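Long-range contacts in alpha-L-arabinofuranosidase B (Aspergillus kawachii, PDB 6SXT), which hydrolyses terminal non-reducing alpha-L-arabinofuranosides in arabinoxylan, arabinan and related plant polysaccharides, and carries a separate arabinose-binding domain: residues P4-E9 / A24-F29; P326-G331 / F386-V391; I348-T353 / L405-N410; T378-S383 / E418-C423. All blocks are in the same frame, centred on the assembly; numbering follows the deposited sequence. Where two conformers were deposited one is given.

Contact 1: residues P4-E9 / A24-F29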
loop_
_atom_site.group_PDB
_atom_site.type_symbol
_atom_site.label_atom_id
_atom_site.label_comp_id
_atom_site.label_asym_id
_atom_site.label_seq_id
_atom_site.Cartn_x
_atom_site.Cartn_y
_atom_site.Cartn_z
ATOM N N PRO A 4 1.716 -1.734 -22.165
ATOM C CA PRO A 4 2.984 -1.060 -21.890
ATOM C C PRO A 4 4.194 -1.868 -22.329
ATOM O O PRO A 4 5.136 -1.306 -22.912
ATOM C CB PRO A 4 2.928 -0.863 -20.373
ATOM C CG PRO A 4 1.459 -0.678 -20.115
ATOM C CD PRO A 4 0.794 -1.696 -21.029
ATOM N N CYS A 5 4.232 -3.177 -22.062
ATOM C CA CYS A 5 5.441 -3.972 -22.402
ATOM C C CYS A 5 5.528 -4.224 -23.915
ATOM O O CYS A 5 6.647 -4.370 -24.399
ATOM C CB CYS A 5 5.507 -5.286 -21.647
ATOM S SG CYS A 5 5.857 -4.919 -19.875
ATOM N N ASP A 6 4.409 -4.194 -24.631
ATOM C CA ASP A 6 4.501 -4.280 -26.105
ATOM C C ASP A 6 5.146 -3.001 -26.639
ATOM O O ASP A 6 5.912 -3.102 -27.597
ATOM C CB ASP A 6 3.113 -4.484 -26.694
ATOM C CG ASP A 6 2.431 -5.747 -26.185
ATOM O OD1 ASP A 6 3.035 -6.841 -26.313
ATOM O OD2 ASP A 6 1.325 -5.585 -25.668
ATOM N N ILE A 7 4.793 -1.865 -26.034
ATOM C CA ILE A 7 5.342 -0.539 -26.420
ATOM C C ILE A 7 6.832 -0.524 -26.133
ATOM O O ILE A 7 7.633 -0.133 -27.009
ATOM C CB ILE A 7 4.578 0.572 -25.724
ATOM C CG1 ILE A 7 3.124 0.566 -26.182
ATOM C CG2 ILE A 7 5.221 1.936 -25.929
ATOM C CD1 ILE A 7 2.177 1.315 -25.342
ATOM N N TYR A 8 7.262 -0.964 -24.947
ATOM C CA TYR A 8 8.687 -0.995 -24.610
ATOM C C TYR A 8 9.427 -1.926 -25.576
ATOM O O TYR A 8 10.531 -1.574 -26.043
ATOM C CB TYR A 8 8.934 -1.432 -23.165
ATOM C CG TYR A 8 8.763 -0.340 -22.150
ATOM C CD1 TYR A 8 9.633 0.728 -22.101
ATOM C CD2 TYR A 8 7.763 -0.377 -21.181
ATOM C CE1 TYR A 8 9.523 1.713 -21.123
ATOM C CE2 TYR A 8 7.641 0.611 -20.194
ATOM C CZ TYR A 8 8.522 1.660 -20.167
ATOM O OH TYR A 8 8.417 2.581 -19.159
ATOM N N GLU A 9 8.832 -3.065 -25.929
ATOM C CA GLU A 9 9.481 -4.014 -26.857
ATOM C C GLU A 9 9.644 -3.329 -28.221
ATOM O O GLU A 9 10.743 -3.498 -28.836
ATOM C CB GLU A 9 8.621 -5.258 -26.975
ATOM C CG GLU A 9 8.994 -6.148 -28.149
ATOM C CD GLU A 9 10.368 -6.737 -28.087
ATOM O OE1 GLU A 9 10.756 -7.194 -26.981
ATOM O OE2 GLU A 9 10.979 -6.886 -29.194
ATOM N N ALA A 24 -3.161 -6.975 -17.091
ATOM C CA ALA A 24 -2.099 -7.435 -17.983
ATOM C C ALA A 24 -1.346 -6.254 -18.576
ATOM O O ALA A 24 -1.990 -5.221 -18.932
ATOM C CB ALA A 24 -2.745 -8.259 -19.105
ATOM N N LEU A 25 -0.036 -6.403 -18.732
ATOM C CA LEU A 25 0.804 -5.329 -19.297
ATOM C C LEU A 25 1.286 -5.678 -20.696
ATOM O O LEU A 25 2.046 -4.895 -21.291
ATOM C CB LEU A 25 1.950 -5.062 -18.320
ATOM C CG LEU A 25 1.478 -4.558 -16.961
ATOM C CD1 LEU A 25 2.648 -4.457 -16.011
ATOM C CD2 LEU A 25 0.751 -3.242 -17.064
ATOM N N TYR A 26 0.933 -6.862 -21.172
ATOM C CA TYR A 26 1.114 -7.292 -22.593
ATOM C C TYR A 26 -0.261 -7.602 -23.143
ATOM O O TYR A 26 -1.048 -8.256 -22.471
ATOM C CB TYR A 26 1.964 -8.560 -22.676
ATOM C CG TYR A 26 3.388 -8.480 -22.197
ATOM C CD1 TYR A 26 3.706 -8.585 -20.860
ATOM C CD2 TYR A 26 4.425 -8.408 -23.110
ATOM C CE1 TYR A 26 5.005 -8.570 -20.427
ATOM C CE2 TYR A 26 5.744 -8.376 -22.684
ATOM C CZ TYR A 26 6.036 -8.464 -21.340
ATOM O OH TYR A 26 7.334 -8.467 -20.913
ATOM N N SER A 27 -0.496 -7.263 -24.402
ATOM C CA SER A 27 -1.801 -7.519 -25.050
ATOM C C SER A 27 -2.093 -9.020 -25.112
ATOM O O SER A 27 -3.276 -9.363 -25.102
ATOM C CB SER A 27 -1.858 -6.825 -26.398
ATOM O OG SER A 27 -0.917 -7.435 -27.196
ATOM N N SER A 28 -1.121 -9.897 -25.101
ATOM C CA SER A 28 -1.432 -11.333 -25.247
ATOM C C SER A 28 -1.348 -12.038 -23.895
ATOM O O SER A 28 -1.469 -13.294 -23.852
ATOM C CB SER A 28 -0.505 -11.938 -26.224
ATOM O OG SER A 28 0.814 -11.809 -25.749
ATOM N N PHE A 29 -1.052 -11.325 -22.802
ATOM C CA PHE A 29 -0.850 -12.009 -21.501
ATOM C C PHE A 29 -2.194 -12.450 -20.929
ATOM O O PHE A 29 -3.113 -11.617 -20.733
ATOM C CB PHE A 29 -0.096 -11.137 -20.495
ATOM C CG PHE A 29 0.161 -11.843 -19.202
ATOM C CD1 PHE A 29 1.193 -12.780 -19.123
ATOM C CD2 PHE A 29 -0.630 -11.638 -18.087
ATOM C CE1 PHE A 29 1.434 -13.456 -17.939
ATOM C CE2 PHE A 29 -0.368 -12.320 -16.913
ATOM C CZ PHE A 29 0.666 -13.228 -16.845
HETATM O O HOH W 1 1.616 -9.085 -26.269
#
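Cys5 and Tyr26 meet in the catalytic domain, whose sequence family belongs to the concanavalin-like beta-sandwich clan. Here the first turn of helix 4-10 packs on the loop that follows strand 15-20. The tight part lies round Cys5. Its CB sits over one face of the Tyr26 ring, 3.3 Å from the centroid, in a CH-pi contact. Its SG lies obliquely to the same ring, 4.2 Å from the centroid of Tyr26. SG is bonded to Cys15 in a disulfide, which limits how far the Cys5 side chain can move. The Cys5 N-H donates to Leu25 O at 2.9 Å. Beside it, the Pro4 ring rests on Leu25, with CG 4.0 Å from CD2 of Leu25.

The other side is partly exposed and includes a bridging water. Asp6 OD2 uses its syn lone pair to accept the Ser27 N-H at 2.8 Å, and also accepts from Gly3 N. This anchors the start of the type I turn from Tyr26 to Phe29. OD1 lies near the edge of the Tyr26 ring, the carboxylate and ring planes 80° apart. A water donates to Asp6 OD1 at 2.7 Å and is hydrogen-bonded to the hydroxyls of Ser27 and Ser28.

Contact 2: residues P326-G331 / F386-V391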
loop_
_atom_site.group_PDB
_atom_site.type_symbol
_atom_site.label_atom_id
_atom_site.label_comp_id
_atom_site.label_asym_id
_atom_site.label_seq_id
_atom_site.Cartn_x
_atom_site.Cartn_y
_atom_site.Cartn_z
ATOM N N PRO A 326 -23.481 -2.425 6.039
ATOM C CA PRO A 326 -24.362 -1.359 6.488
ATOM C C PRO A 326 -23.742 0.037 6.586
ATOM O O PRO A 326 -24.377 1.056 6.295
ATOM C CB PRO A 326 -24.797 -1.844 7.871
ATOM C CG PRO A 326 -23.909 -2.963 8.250
ATOM C CD PRO A 326 -23.405 -3.554 6.950
ATOM N N SER A 327 -22.521 0.129 6.989
ATOM C CA SER A 327 -21.946 1.530 7.035
ATOM C C SER A 327 -22.767 2.589 7.835
ATOM O O SER A 327 -23.652 2.255 8.679
ATOM C CB SER A 327 -21.680 2.060 5.650
ATOM O OG SER A 327 -20.732 3.120 5.680
ATOM N N PHE A 328 -22.412 3.854 7.666
ATOM C CA PHE A 328 -22.697 4.975 8.593
ATOM C C PHE A 328 -22.941 6.250 7.814
ATOM O O PHE A 328 -22.611 6.307 6.635
ATOM C CB PHE A 328 -21.511 5.235 9.538
ATOM C CG PHE A 328 -21.098 4.036 10.352
ATOM C CD1 PHE A 328 -21.761 3.692 11.527
ATOM C CD2 PHE A 328 -20.053 3.215 9.936
ATOM C CE1 PHE A 328 -21.339 2.616 12.284
ATOM C CE2 PHE A 328 -19.717 2.075 10.637
ATOM C CZ PHE A 328 -20.342 1.784 11.833
ATOM N N THR A 329 -23.446 7.282 8.494
ATOM C CA THR A 329 -23.570 8.668 7.978
ATOM C C THR A 329 -22.896 9.607 8.978
ATOM O O THR A 329 -23.059 9.375 10.179
ATOM C CB THR A 329 -25.039 9.089 7.806
ATOM O OG1 THR A 329 -25.792 8.003 7.265
ATOM C CG2 THR A 329 -25.186 10.299 6.915
ATOM N N SER A 330 -22.218 10.611 8.507
ATOM C CA SER A 330 -21.535 11.577 9.384
ATOM C C SER A 330 -22.550 12.252 10.318
ATOM O O SER A 330 -23.638 12.678 9.838
ATOM C CB SER A 330 -20.831 12.582 8.593
ATOM O OG SER A 330 -20.007 13.362 9.459
ATOM N N GLY A 331 -22.254 12.229 11.601
ATOM C CA GLY A 331 -23.133 12.837 12.632
ATOM C C GLY A 331 -24.032 11.828 13.314
ATOM O O GLY A 331 -24.620 12.188 14.355
ATOM N N PHE A 386 -14.507 6.406 7.835
ATOM C CA PHE A 386 -15.106 7.053 9.032
ATOM C C PHE A 386 -14.072 7.105 10.147
ATOM O O PHE A 386 -13.075 6.335 10.244
ATOM C CB PHE A 386 -16.400 6.361 9.452
ATOM C CG PHE A 386 -17.468 6.424 8.402
ATOM C CD1 PHE A 386 -18.242 7.556 8.254
ATOM C CD2 PHE A 386 -17.606 5.409 7.467
ATOM C CE1 PHE A 386 -19.202 7.643 7.264
ATOM C CE2 PHE A 386 -18.560 5.496 6.478
ATOM C CZ PHE A 386 -19.348 6.615 6.355
ATOM N N SER A 387 -14.384 8.030 11.094
ATOM C CA SER A 387 -13.671 8.116 12.375
ATOM C C SER A 387 -14.734 8.147 13.493
ATOM O O SER A 387 -15.864 8.586 13.210
ATOM C CB SER A 387 -12.760 9.312 12.405
ATOM O OG SER A 387 -11.744 9.250 11.371
ATOM N N PHE A 388 -14.387 7.607 14.652
ATOM C CA PHE A 388 -15.343 7.366 15.754
ATOM C C PHE A 388 -14.962 8.256 16.934
ATOM O O PHE A 388 -13.894 8.102 17.491
ATOM C CB PHE A 388 -15.339 5.892 16.113
ATOM C CG PHE A 388 -15.862 5.054 14.973
ATOM C CD1 PHE A 388 -17.204 4.782 14.867
ATOM C CD2 PHE A 388 -15.025 4.651 13.953
ATOM C CE1 PHE A 388 -17.716 4.087 13.785
ATOM C CE2 PHE A 388 -15.539 3.937 12.877
ATOM C CZ PHE A 388 -16.870 3.657 12.801
ATOM N N GLU A 389 -15.779 9.272 17.153
ATOM C CA GLU A 389 -15.534 10.319 18.176
ATOM C C GLU A 389 -16.298 9.937 19.452
ATOM O O GLU A 389 -17.445 9.559 19.393
ATOM C CB GLU A 389 -16.039 11.659 17.657
ATOM C CG GLU A 389 -15.705 12.805 18.601
ATOM C CD GLU A 389 -16.307 14.097 18.141
ATOM O OE1 GLU A 389 -17.127 14.043 17.218
ATOM O OE2 GLU A 389 -15.834 15.130 18.562
ATOM N N SER A 390 -15.622 10.014 20.587
ATOM C CA SER A 390 -16.207 9.757 21.924
ATOM C C SER A 390 -17.344 10.751 22.201
ATOM O O SER A 390 -17.221 11.956 21.902
ATOM C CB SER A 390 -15.144 9.826 22.964
ATOM O OG SER A 390 -15.743 9.761 24.275
ATOM N N VAL A 391 -18.446 10.223 22.735
ATOM C CA VAL A 391 -19.572 11.077 23.176
ATOM C C VAL A 391 -19.166 11.808 24.485
ATOM O O VAL A 391 -19.420 12.993 24.562
ATOM C CB VAL A 391 -20.858 10.263 23.308
ATOM C CG1 VAL A 391 -21.900 10.948 24.217
ATOM C CG2 VAL A 391 -21.422 10.035 21.915
#
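Phe328, Phe386 and Phe388 form an aromatic cluster in the arabinose-binding domain. It joins the loop ahead of strand 333-338 to strand 386-390. No hydrogen bond links the two segments, so the contact rests on rings and van der Waals packing.

Two ring pairs carry it, both T-shaped. Phe328 turns an edge toward the face of Phe386; the centroids are 5.7 Å apart and the planes stand at 68°. Phe388 in turn points its edge at a face of Phe328, with centroids 5.4 Å apart and planes at 82°. Phe328 is thus the middle ring, giving an edge to one partner and a face to the other. The closest atoms of the second pair are Phe328 CE2 and Phe388 CZ, 3.9 Å apart.

A CH-pi contact adds to the first pair. Phe328 CB stands over the centre of the Phe386 ring, 4.0 Å from its centroid. The Phe328 side chain leaves with CG anti to the carbonyl carbon (chi1 -57°), which carries the ring on toward Phe388 while CB stays above Phe386.

Two oxygens also approach the Phe386 ring without hydrogen-bonding. Phe328 O lies 3.3 Å from Phe386 CZ, and Ser327 OG is 3.3 Å from Phe386 CE2.

Val376 of strand 374-378 touches all three rings. Pro424 of strand 422-426 packs on Phe328 and Phe386. Ile398 of strand 396-401 meets Phe388, which is also backbone-bonded to it. The cluster therefore lies where the outermost strand 386-390 of a four-stranded antiparallel sheet meets the adjoining hairpins.

Contact 3: residues I348-T353 / L405-N410; sequences IAHTDT and LLLNAN. With SO4 (sulfate ion), chain F.
Thr353 and Leu407 bury the most surface here, and their backbones are tied together. Leu407 N donates to Thr353 O at 2.8 Å. The same oxygen takes a CA-H...O contact from Leu406, whose CA lies 3.1 Å from Thr353 O. This carbonyl thus meets two successive residues of strand 404-409, one by a hydrogen bond and one by a weaker contact. The Thr353 methyl, CG2, points along that strand and lies 3.8 Å from Asn408 ND2.

The Leu407 side chain reaches His350 of the same segment. Its CG lies opposite the backbone N (chi1 179°), and this sends CD2 over the imidazole. CD2 sits above the centre of the ring, 3.3 Å from the His350 centroid, as a close CH-pi contact.

His350 is the third main residue, and its ring is held at both nitrogens. ND1 donates to Asp352 O at 2.7 Å, in the carbonyl plane and on a lone pair, although the acceptor is tilted 22° from the imidazole plane. NE2 is hydrogen-bonded to Asp392 OD1. These two bonds probably fix the rotation of the ring, whose face is met by Leu407.

A sulfate ion, probably from the crystallisation liquor, lies at the outer end. Ala409 N and Asn408 ND2 donate to it, while Asn408 OD1 is hydrogen-bonded to Arg399 NH1.

The contact sets the turn between strands 346-351 and 354-359 against one strand of the hairpin 396-401/404-409. Packing of beta hairpins against one another is a feature of the beta-trefoil, the fold of this domain's family.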
loop_
_atom_site.group_PDB
_atom_site.type_symbol
_atom_site.label_atom_id
_atom_site.label_comp_id
_atom_site.label_asym_id
_atom_site.label_seq_id
_atom_site.Cartn_x
_atom_site.Cartn_y
_atom_site.Cartn_z
ATOM N N ILE A 348 -18.560 -1.919 22.604
ATOM C CA ILE A 348 -17.285 -1.191 22.566
ATOM C C ILE A 348 -17.460 0.068 23.419
ATOM O O ILE A 348 -18.336 0.911 23.132
ATOM C CB ILE A 348 -16.855 -0.821 21.123
ATOM C CG1 ILE A 348 -16.752 -2.100 20.281
ATOM C CG2 ILE A 348 -15.562 -0.022 21.174
ATOM C CD1 ILE A 348 -16.190 -1.881 18.886
ATOM N N ALA A 349 -16.604 0.159 24.401
ATOM C CA ALA A 349 -16.641 1.301 25.328
ATOM C C ALA A 349 -15.218 1.753 25.587
ATOM O O ALA A 349 -14.253 1.363 24.862
ATOM C CB ALA A 349 -17.352 0.875 26.599
ATOM N N HIS A 350 -14.991 2.583 26.605
ATOM C CA HIS A 350 -13.618 2.928 26.940
ATOM C C HIS A 350 -13.577 3.269 28.442
ATOM O O HIS A 350 -14.634 3.675 28.984
ATOM C CB HIS A 350 -13.070 4.059 26.066
ATOM C CG HIS A 350 -13.704 5.375 26.359
ATOM N ND1 HIS A 350 -13.074 6.280 27.213
ATOM C CD2 HIS A 350 -14.853 5.939 25.930
ATOM C CE1 HIS A 350 -13.852 7.352 27.289
ATOM N NE2 HIS A 350 -14.957 7.172 26.535
ATOM N N THR A 351 -12.408 3.081 28.990
ATOM C CA THR A 351 -12.049 3.533 30.376
ATOM C C THR A 351 -10.856 4.453 30.201
ATOM O O THR A 351 -9.741 3.953 29.916
ATOM C CB THR A 351 -11.734 2.366 31.294
ATOM O OG1 THR A 351 -12.821 1.448 31.201
ATOM C CG2 THR A 351 -11.565 2.862 32.722
ATOM N N ASP A 352 -11.089 5.752 30.232
ATOM C CA ASP A 352 -10.092 6.769 29.841
ATOM C C ASP A 352 -9.549 6.392 28.441
ATOM O O ASP A 352 -10.386 6.250 27.551
ATOM C CB ASP A 352 -9.046 6.911 30.944
ATOM C CG ASP A 352 -9.735 7.519 32.178
ATOM O OD1 ASP A 352 -10.618 8.363 31.984
ATOM O OD2 ASP A 352 -9.368 7.091 33.259
ATOM N N THR A 353 -8.248 6.254 28.264
ATOM C CA THR A 353 -7.720 6.027 26.876
ATOM C C THR A 353 -7.882 4.577 26.454
ATOM O O THR A 353 -7.683 4.349 25.203
ATOM C CB THR A 353 -6.251 6.400 26.735
ATOM O OG1 THR A 353 -5.452 5.559 27.545
ATOM C CG2 THR A 353 -6.014 7.852 27.088
ATOM N N LEU A 405 -6.215 -0.194 20.289
ATOM C CA LEU A 405 -7.134 0.939 20.062
ATOM C C LEU A 405 -7.185 1.796 21.341
ATOM O O LEU A 405 -7.512 1.250 22.421
ATOM C CB LEU A 405 -8.539 0.507 19.686
ATOM C CG LEU A 405 -8.610 -0.371 18.414
ATOM C CD1 LEU A 405 -10.030 -0.490 17.975
ATOM C CD2 LEU A 405 -7.749 0.187 17.298
ATOM N N LEU A 406 -6.911 3.055 21.135
ATOM C CA LEU A 406 -6.857 4.044 22.231
ATOM C C LEU A 406 -7.780 5.173 21.878
ATOM O O LEU A 406 -8.076 5.434 20.713
ATOM C CB LEU A 406 -5.457 4.598 22.416
ATOM C CG LEU A 406 -4.332 3.607 22.720
ATOM C CD1 LEU A 406 -3.061 4.398 22.867
ATOM C CD2 LEU A 406 -4.593 2.740 23.953
ATOM N N LEU A 407 -8.361 5.803 22.909
ATOM C CA LEU A 407 -9.128 7.021 22.715
ATOM C C LEU A 407 -8.221 8.214 22.994
ATOM O O LEU A 407 -7.882 8.460 24.194
ATOM C CB LEU A 407 -10.363 7.047 23.640
ATOM C CG LEU A 407 -11.207 8.301 23.519
ATOM C CD1 LEU A 407 -11.822 8.447 22.124
ATOM C CD2 LEU A 407 -12.330 8.295 24.547
ATOM N N ASN A 408 -7.831 8.938 21.953
ATOM C CA ASN A 408 -6.865 10.042 22.039
ATOM C C ASN A 408 -7.425 11.258 21.347
ATOM O O ASN A 408 -8.255 11.164 20.389
ATOM C CB ASN A 408 -5.486 9.681 21.464
ATOM C CG ASN A 408 -4.699 8.616 22.174
ATOM O OD1 ASN A 408 -3.870 7.926 21.561
ATOM N ND2 ASN A 408 -4.837 8.435 23.495
ATOM N N ALA A 409 -6.993 12.431 21.786
ATOM C CA ALA A 409 -7.412 13.687 21.183
ATOM C C ALA A 409 -6.768 13.848 19.789
ATOM O O ALA A 409 -5.555 13.656 19.663
ATOM C CB ALA A 409 -7.036 14.850 22.080
ATOM N N ASN A 410 -7.565 14.291 18.852
ATOM C CA ASN A 410 -7.078 14.665 17.499
ATOM C C ASN A 410 -6.085 15.817 17.661
ATOM O O ASN A 410 -6.494 16.854 18.151
ATOM C CB ASN A 410 -8.238 15.064 16.638
ATOM C CG ASN A 410 -7.859 15.471 15.221
ATOM O OD1 ASN A 410 -6.733 15.263 14.807
ATOM N ND2 ASN A 410 -8.820 16.062 14.542
HETATM S S SO4 F . -5.131 12.255 24.920
HETATM O O1 SO4 F . -6.128 13.248 25.126
HETATM O O2 SO4 F . -5.534 10.993 25.396
HETATM O O3 SO4 F . -3.959 12.568 25.664
HETATM O O4 SO4 F . -4.801 12.200 23.490
#

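Contact 4: residues T378-S383 / E418-C423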
loop_
_atom_site.group_PDB
_atom_site.type_symbol
_atom_site.label_atom_id
_atom_site.label_comp_id
_atom_site.label_asym_id
_atom_site.label_seq_id
_atom_site.Cartn_x
_atom_site.Cartn_y
_atom_site.Cartn_z
ATOM N N THR A 378 -16.947 11.879 9.199
ATOM C CA THR A 378 -16.156 11.658 7.969
ATOM C C THR A 378 -14.738 11.280 8.369
ATOM O O THR A 378 -14.070 11.935 9.204
ATOM C CB THR A 378 -16.199 12.883 7.061
ATOM O OG1 THR A 378 -17.576 13.149 6.861
ATOM C CG2 THR A 378 -15.488 12.618 5.745
ATOM N N GLY A 379 -14.205 10.239 7.695
ATOM C CA GLY A 379 -12.863 9.755 8.011
ATOM C C GLY A 379 -11.837 10.852 7.936
ATOM O O GLY A 379 -11.757 11.612 6.923
ATOM N N LEU A 380 -11.008 10.910 8.945
ATOM C CA LEU A 380 -10.032 12.004 9.065
ATOM C C LEU A 380 -8.990 11.908 7.950
ATOM O O LEU A 380 -8.446 12.975 7.604
ATOM C CB LEU A 380 -9.404 11.974 10.447
ATOM C CG LEU A 380 -10.363 12.353 11.594
ATOM C CD1 LEU A 380 -9.708 12.118 12.892
ATOM C CD2 LEU A 380 -10.764 13.824 11.476
ATOM N N ALA A 381 -8.613 10.700 7.525
ATOM C CA ALA A 381 -7.600 10.563 6.438
ATOM C C ALA A 381 -8.192 10.127 5.104
ATOM O O ALA A 381 -7.440 10.111 4.106
ATOM C CB ALA A 381 -6.538 9.593 6.854
ATOM N N ASN A 382 -9.456 9.782 5.066
ATOM C CA ASN A 382 -10.091 9.309 3.822
ATOM C C ASN A 382 -11.577 9.580 3.916
ATOM O O ASN A 382 -12.202 9.032 4.826
ATOM C CB ASN A 382 -9.787 7.840 3.534
ATOM C CG ASN A 382 -10.343 7.493 2.171
ATOM O OD1 ASN A 382 -11.554 7.435 1.978
ATOM N ND2 ASN A 382 -9.452 7.285 1.199
ATOM N N SER A 383 -12.095 10.395 3.010
ATOM C CA SER A 383 -13.493 10.863 3.131
ATOM C C SER A 383 -14.526 9.785 2.793
ATOM O O SER A 383 -15.695 10.024 3.042
ATOM C CB SER A 383 -13.696 12.101 2.278
ATOM O OG SER A 383 -13.581 11.709 0.942
ATOM N N GLU A 418 -4.545 9.250 10.009
ATOM C CA GLU A 418 -4.403 7.895 9.395
ATOM C C GLU A 418 -4.691 6.803 10.417
ATOM O O GLU A 418 -5.401 5.815 10.081
ATOM C CB GLU A 418 -3.007 7.717 8.795
ATOM C CG GLU A 418 -2.771 8.649 7.607
ATOM C CD GLU A 418 -1.514 8.427 6.779
ATOM O OE1 GLU A 418 -0.574 7.829 7.266
ATOM O OE2 GLU A 418 -1.499 8.955 5.664
ATOM N N ASP A 419 -4.208 6.979 11.664
ATOM C CA ASP A 419 -4.356 5.978 12.742
ATOM C C ASP A 419 -5.815 5.936 13.223
ATOM O O ASP A 419 -6.180 4.991 13.933
ATOM C CB ASP A 419 -3.508 6.400 13.959
ATOM C CG ASP A 419 -1.989 6.362 13.841
ATOM O OD1 ASP A 419 -1.468 5.768 12.833
ATOM O OD2 ASP A 419 -1.299 6.867 14.836
ATOM N N ALA A 420 -6.626 6.926 12.868
ATOM C CA ALA A 420 -8.017 7.082 13.375
ATOM C C ALA A 420 -9.061 6.874 12.279
ATOM O O ALA A 420 -10.229 7.193 12.473
ATOM C CB ALA A 420 -8.176 8.449 14.023
ATOM N N THR A 421 -8.668 6.364 11.101
ATOM C CA THR A 421 -9.620 6.187 9.991
ATOM C C THR A 421 -9.874 4.705 9.771
ATOM O O THR A 421 -8.914 3.926 9.668
ATOM C CB THR A 421 -9.087 6.872 8.730
ATOM O OG1 THR A 421 -8.909 8.260 8.989
ATOM C CG2 THR A 421 -10.026 6.747 7.567
ATOM N N PHE A 422 -11.140 4.353 9.702
ATOM C CA PHE A 422 -11.564 2.937 9.569
ATOM C C PHE A 422 -12.620 2.865 8.495
ATOM O O PHE A 422 -13.525 3.715 8.370
ATOM C CB PHE A 422 -12.060 2.403 10.912
ATOM C CG PHE A 422 -10.972 2.409 11.950
ATOM C CD1 PHE A 422 -10.084 1.361 12.128
ATOM C CD2 PHE A 422 -10.799 3.539 12.734
ATOM C CE1 PHE A 422 -9.053 1.408 13.047
ATOM C CE2 PHE A 422 -9.791 3.583 13.679
ATOM C CZ PHE A 422 -8.887 2.551 13.818
ATOM N N CYS A 423 -12.549 1.774 7.727
ATOM C CA CYS A 423 -13.403 1.566 6.562
ATOM C C CYS A 423 -14.369 0.443 6.866
ATOM O O CYS A 423 -13.948 -0.681 7.135
ATOM C CB CYS A 423 -12.565 1.204 5.351
ATOM S SG CYS A 423 -11.333 2.498 4.942
#
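Thr421 meets Ala381 and its neighbours, with its two branches going to different partners. OG1 is anti to the carbonyl carbon (chi1 -60°) and faces the loop backbone. It accepts the Ala381 N-H at 2.9 Å. OG1 is also hydrogen-bonded to His417 O in the preceding helix, so one hydroxyl ties the loop to the helix end. CG2, anti to the backbone N, comes alongside Gly379 and Asn382 instead. It lies 4.0 Å from Asn382 N and 4.2 Å from Gly379 CA.

Ala381 turns its methyl toward the last turn of the helix. Its CB is 3.5 Å from Thr421 OG1 and 3.7 Å from Glu418 CA. The Glu418 CB points away from the loop, but its CG still lies 4.0 Å from Ala381 CB, and its carboxylate is held by Gln287 of the catalytic domain.

Leu380 points toward the other segment as well. Its CD1 meets the methyl of Ala420 at 4.1 Å, just where the chain leaves the helix.

The loop thus covers the junction between helix 414-419 and strand 422-426. Asp419, a substrate-binding residue whose CB points away from the loop, forms a salt bridge with Arg399. Beyond it, Cys423 is joined to Cys385 by a disulfide, which binds strand 422-426 to the lead-in of strand 386-390.

Contact 1 stands alone in the catalytic domain, with its centre about 37 to 50 Å from those of the other three and on the far side of the chain's centre. It also closes first along the sequence. Contacts 2, 3 and 4 lie within the arabinose-binding domain, their centres about 10 to 16 Å apart, and their segments alternate along the chain. Contacts 2 and 4 meet through strands 386-390 and 422-426. Contact 3 touches contact 2 at Ser390, and strand 404-409 leads on to helix 414-419 of contact 4. The interleaving knits distant parts of the trefoil into one body, separate from the catalytic domain's helix-loop contact.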